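Local structure of Esterase/lipase-like protein (Caldicellulosiruptor lactoaceticus 6A, 6A6O) at residues N91-P96 with L103-R108. The protein is a bifunctional hydrolase that cleaves acetyl esters and beta-1,4-xylosides. Sequence-based numbering, arbitrary orientation.
Sequences NYRVQP and LLDAKR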
ATOM      1  N   ASN A  91      -2.355   9.051  -3.118  1.00 25.82           N
ATOM      2  CA  ASN A  91      -2.508  10.139  -2.163  1.00 26.70           C
ATOM      3  C   ASN A  91      -3.877   9.974  -1.520  1.00 30.80           C
ATOM      4  O   ASN A  91      -4.877  10.540  -1.962  1.00 29.37           O
ATOM      5  CB  ASN A  91      -2.312  11.490  -2.836  1.00 29.94           C
ATOM      6  CG  ASN A  91      -0.853  11.787  -3.072  1.00 30.37           C
ATOM      7  OD1 ASN A  91      -0.020  11.574  -2.187  1.00 31.56           O
ATOM      8  ND2 ASN A  91      -0.524  12.264  -4.272  1.00 31.37           N
ATOM      9  N   TYR A  92      -3.910   9.159  -0.470  1.00 27.42           N
ATOM     10  CA  TYR A  92      -5.119   8.852   0.267  1.00 26.64           C
ATOM     11  C   TYR A  92      -5.393   9.917   1.323  1.00 26.50           C
ATOM     12  O   TYR A  92      -4.506  10.673   1.731  1.00 27.14           O
ATOM     13  CB  TYR A  92      -4.977   7.485   0.935  1.00 26.59           C
ATOM     14  CG  TYR A  92      -3.746   7.357   1.819  1.00 24.20           C
ATOM     15  CD1 TYR A  92      -3.800   7.684   3.176  1.00 27.27           C
ATOM     16  CD2 TYR A  92      -2.541   6.881   1.307  1.00 24.35           C
ATOM     17  CE1 TYR A  92      -2.680   7.551   4.003  1.00 24.58           C
ATOM     18  CE2 TYR A  92      -1.413   6.733   2.136  1.00 23.04           C
ATOM     19  CZ  TYR A  92      -1.494   7.084   3.477  1.00 24.02           C
ATOM     20  OH  TYR A  92      -0.390   6.972   4.309  1.00 24.07           O
ATOM     21  N   ARG A  93      -6.635   9.939   1.797  1.00 27.39           N
ATOM     22  CA  ARG A  93      -7.041  10.931   2.784  1.00 30.42           C
ATOM     23  C   ARG A  93      -6.363  10.690   4.129  1.00 30.49           C
ATOM     24  O   ARG A  93      -6.107   9.546   4.530  1.00 27.50           O
ATOM     25  CB  ARG A  93      -8.554  10.908   2.957  1.00 29.71           C
ATOM     26  CG  ARG A  93      -9.288  11.715   1.895  1.00 33.66           C
ATOM     27  CD  ARG A  93     -10.790  11.540   2.000  1.00 32.04           C
ATOM     28  NE  ARG A  93     -11.250  10.283   1.429  1.00 28.80           N
ATOM     29  CZ  ARG A  93     -12.516   9.891   1.430  1.00 32.52           C
ATOM     30  NH1 ARG A  93     -13.444  10.664   1.992  1.00 36.00           N
ATOM     31  NH2 ARG A  93     -12.858   8.733   0.886  1.00 30.57           N
ATOM     32  N   VAL A  94      -6.091  11.790   4.835  1.00 28.31           N
ATOM     33  CA  VAL A  94      -5.464  11.778   6.144  1.00 30.24           C
ATOM     34  C   VAL A  94      -6.245  12.709   7.073  1.00 29.11           C
ATOM     35  O   VAL A  94      -7.254  13.291   6.686  1.00 32.18           O
ATOM     36  CB  VAL A  94      -3.976  12.182   6.081  1.00 31.42           C
ATOM     37  CG1 VAL A  94      -3.177  11.147   5.301  1.00 30.52           C
ATOM     38  CG2 VAL A  94      -3.813  13.575   5.451  1.00 32.18           C
ATOM     39  N   GLN A  95      -5.749  12.839   8.303  1.00 32.90           N
ATOM     40  CA  GLN A  95      -6.352  13.690   9.320  1.00 32.39           C
ATOM     41  C   GLN A  95      -6.687  15.062   8.732  1.00 34.64           C
ATOM     42  O   GLN A  95      -5.854  15.649   8.035  1.00 36.36           O
ATOM     43  CB  GLN A  95      -5.380  13.841  10.493  1.00 36.75           C
ATOM     44  CG  GLN A  95      -5.970  14.398  11.774  1.00 38.03           C
ATOM     45  CD  GLN A  95      -4.958  14.410  12.903  1.00 40.68           C
ATOM     46  OE1 GLN A  95      -3.965  15.141  12.855  1.00 42.69           O
ATOM     47  NE2 GLN A  95      -5.195  13.591  13.918  1.00 42.92           N
ATOM     48  N   PRO A  96      -7.880  15.622   9.013  1.00 35.16           N
ATOM     49  CA  PRO A  96      -8.871  15.168   9.996  1.00 35.21           C
ATOM     50  C   PRO A  96      -9.801  14.061   9.532  1.00 32.28           C
ATOM     51  O   PRO A  96     -10.722  13.713  10.265  1.00 34.64           O
ATOM     52  CB  PRO A  96      -9.678  16.444  10.282  1.00 40.04           C
ATOM     53  CG  PRO A  96      -9.630  17.189   9.013  1.00 38.15           C
ATOM     54  CD  PRO A  96      -8.282  16.898   8.389  1.00 37.43           C
ATOM     55  N   LEU A 103      -8.988   3.647   3.963  1.00 27.46           N
ATOM     56  CA  LEU A 103      -9.144   2.311   3.403  1.00 28.69           C
ATOM     57  C   LEU A 103     -10.072   2.327   2.193  1.00 27.71           C
ATOM     58  O   LEU A 103      -9.849   1.599   1.223  1.00 27.70           O
ATOM     59  CB  LEU A 103      -9.660   1.346   4.477  1.00 27.76           C
ATOM     60  CG  LEU A 103      -9.880  -0.112   4.053  1.00 29.00           C
ATOM     61  CD1 LEU A 103      -8.623  -0.691   3.423  1.00 30.50           C
ATOM     62  CD2 LEU A 103     -10.346  -0.972   5.246  1.00 28.46           C
ATOM     63  N   LEU A 104     -11.119   3.157   2.228  1.00 27.32           N
ATOM     64  CA  LEU A 104     -11.974   3.287   1.053  1.00 28.38           C
ATOM     65  C   LEU A 104     -11.190   3.819  -0.139  1.00 24.31           C
ATOM     66  O   LEU A 104     -11.391   3.368  -1.274  1.00 29.60           O
ATOM     67  CB  LEU A 104     -13.157   4.198   1.366  1.00 29.15           C
ATOM     68  CG  LEU A 104     -14.164   3.605   2.344  1.00 30.48           C
ATOM     69  CD1 LEU A 104     -15.187   4.667   2.721  1.00 36.78           C
ATOM     70  CD2 LEU A 104     -14.841   2.385   1.728  1.00 33.93           C
ATOM     71  N   ASP A 105     -10.295   4.778   0.105  1.00 25.44           N
ATOM     72  CA  ASP A 105      -9.449   5.299  -0.966  1.00 28.48           C
ATOM     73  C   ASP A 105      -8.524   4.220  -1.524  1.00 28.42           C
ATOM     74  O   ASP A 105      -8.337   4.122  -2.740  1.00 25.90           O
ATOM     75  CB  ASP A 105      -8.640   6.482  -0.454  1.00 28.10           C
ATOM     76  CG  ASP A 105      -9.516   7.666  -0.066  1.00 29.49           C
ATOM     77  OD1 ASP A 105     -10.719   7.690  -0.429  1.00 28.44           O
ATOM     78  OD2 ASP A 105      -8.990   8.559   0.614  1.00 28.59           O
ATOM     79  N   ALA A 106      -7.936   3.396  -0.648  1.00 27.18           N
ATOM     80  CA  ALA A 106      -7.034   2.346  -1.117  1.00 26.16           C
ATOM     81  C   ALA A 106      -7.773   1.296  -1.941  1.00 28.30           C
ATOM     82  O   ALA A 106      -7.272   0.847  -2.981  1.00 25.88           O
ATOM     83  CB  ALA A 106      -6.316   1.700   0.078  1.00 24.00           C
ATOM     84  N   LYS A 107      -8.957   0.868  -1.489  1.00 24.57           N
ATOM     85  CA  LYS A 107      -9.709  -0.113  -2.263  1.00 24.60           C
ATOM     86  C   LYS A 107     -10.099   0.462  -3.621  1.00 27.04           C
ATOM     87  O   LYS A 107      -9.999  -0.216  -4.651  1.00 27.65           O
ATOM     88  CB  LYS A 107     -10.958  -0.547  -1.495  1.00 28.32           C
ATOM     89  CG  LYS A 107     -10.681  -1.361  -0.234  1.00 27.70           C
ATOM     90  CD  LYS A 107     -12.000  -1.927   0.316  1.00 30.26           C
ATOM     91  CE  LYS A 107     -11.820  -2.547   1.691  1.00 32.82           C
ATOM     92  NZ  LYS A 107     -13.142  -2.952   2.259  1.00 38.62           N
ATOM     93  N   ARG A 108     -10.547   1.716  -3.627  1.00 27.00           N
ATOM     94  CA  ARG A 108     -10.946   2.362  -4.874  1.00 26.73           C
ATOM     95  C   ARG A 108      -9.774   2.447  -5.841  1.00 28.14           C
ATOM     96  O   ARG A 108      -9.926   2.186  -7.043  1.00 27.52           O
ATOM     97  CB  ARG A 108     -11.508   3.747  -4.571  1.00 28.69           C
ATOM     98  CG  ARG A 108     -11.970   4.518  -5.800  1.00 27.83           C
ATOM     99  CD  ARG A 108     -13.149   3.853  -6.506  1.00 27.79           C
ATOM    100  NE  ARG A 108     -13.514   4.639  -7.693  1.00 32.51           N
ATOM    101  CZ  ARG A 108     -14.655   4.524  -8.371  1.00 36.54           C
ATOM    102  NH1 ARG A 108     -15.581   3.644  -8.006  1.00 31.97           N
ATOM    103  NH2 ARG A 108     -14.873   5.305  -9.429  1.00 37.11           N
TER
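Asp105 OD2 accepts two hydrogen bonds from a single residue, one from the backbone N of Arg93 and one from its NE, each 3.0 Å long. The site lies in an alpha/beta-hydrolase fold, where the loop following strand 86-91 turns back onto helix 101-115, and it illustrates how one buried carboxylate can fix both the main chain and the side chain of a loop residue. The backbone N comes in nearly head-on to the CG-OD2 bond, whereas NE takes the syn lone pair, on the side of OD1. OD1 in turn receives NH2 at 2.7 Å, completing a side-on, two-nitrogen salt bridge; a further bond from NE to OD1 is weak. Guanidinium and carboxylate planes differ by only 24°, and NH2 meets OD1 on its syn side, 25° out of the carboxylate plane. With the arginine chain bent about CG-CD (chi3 -78°), NE is brought to the same oxygen that the backbone N-H reaches. The pairing probably stabilises both charges within the protein interior. Arg93 is held further by the carbonyl of Pro31, which NH1 reaches, and by a cation-pi contact with Tyr97. Trp24 and Pro41 pack against Asp105. On the preceding residue, Tyr92 sets out with its CB facing the helix, but its ring turns off: the side chain packs on Leu138, its OH bonds to Pro61 O, and it lies near, without touching, Ser133, His254 and Asp222, probably the catalytic triad. What Tyr92 offers the helix is its aliphatic base, with CB resting 4.0 Å from Asp105 CB.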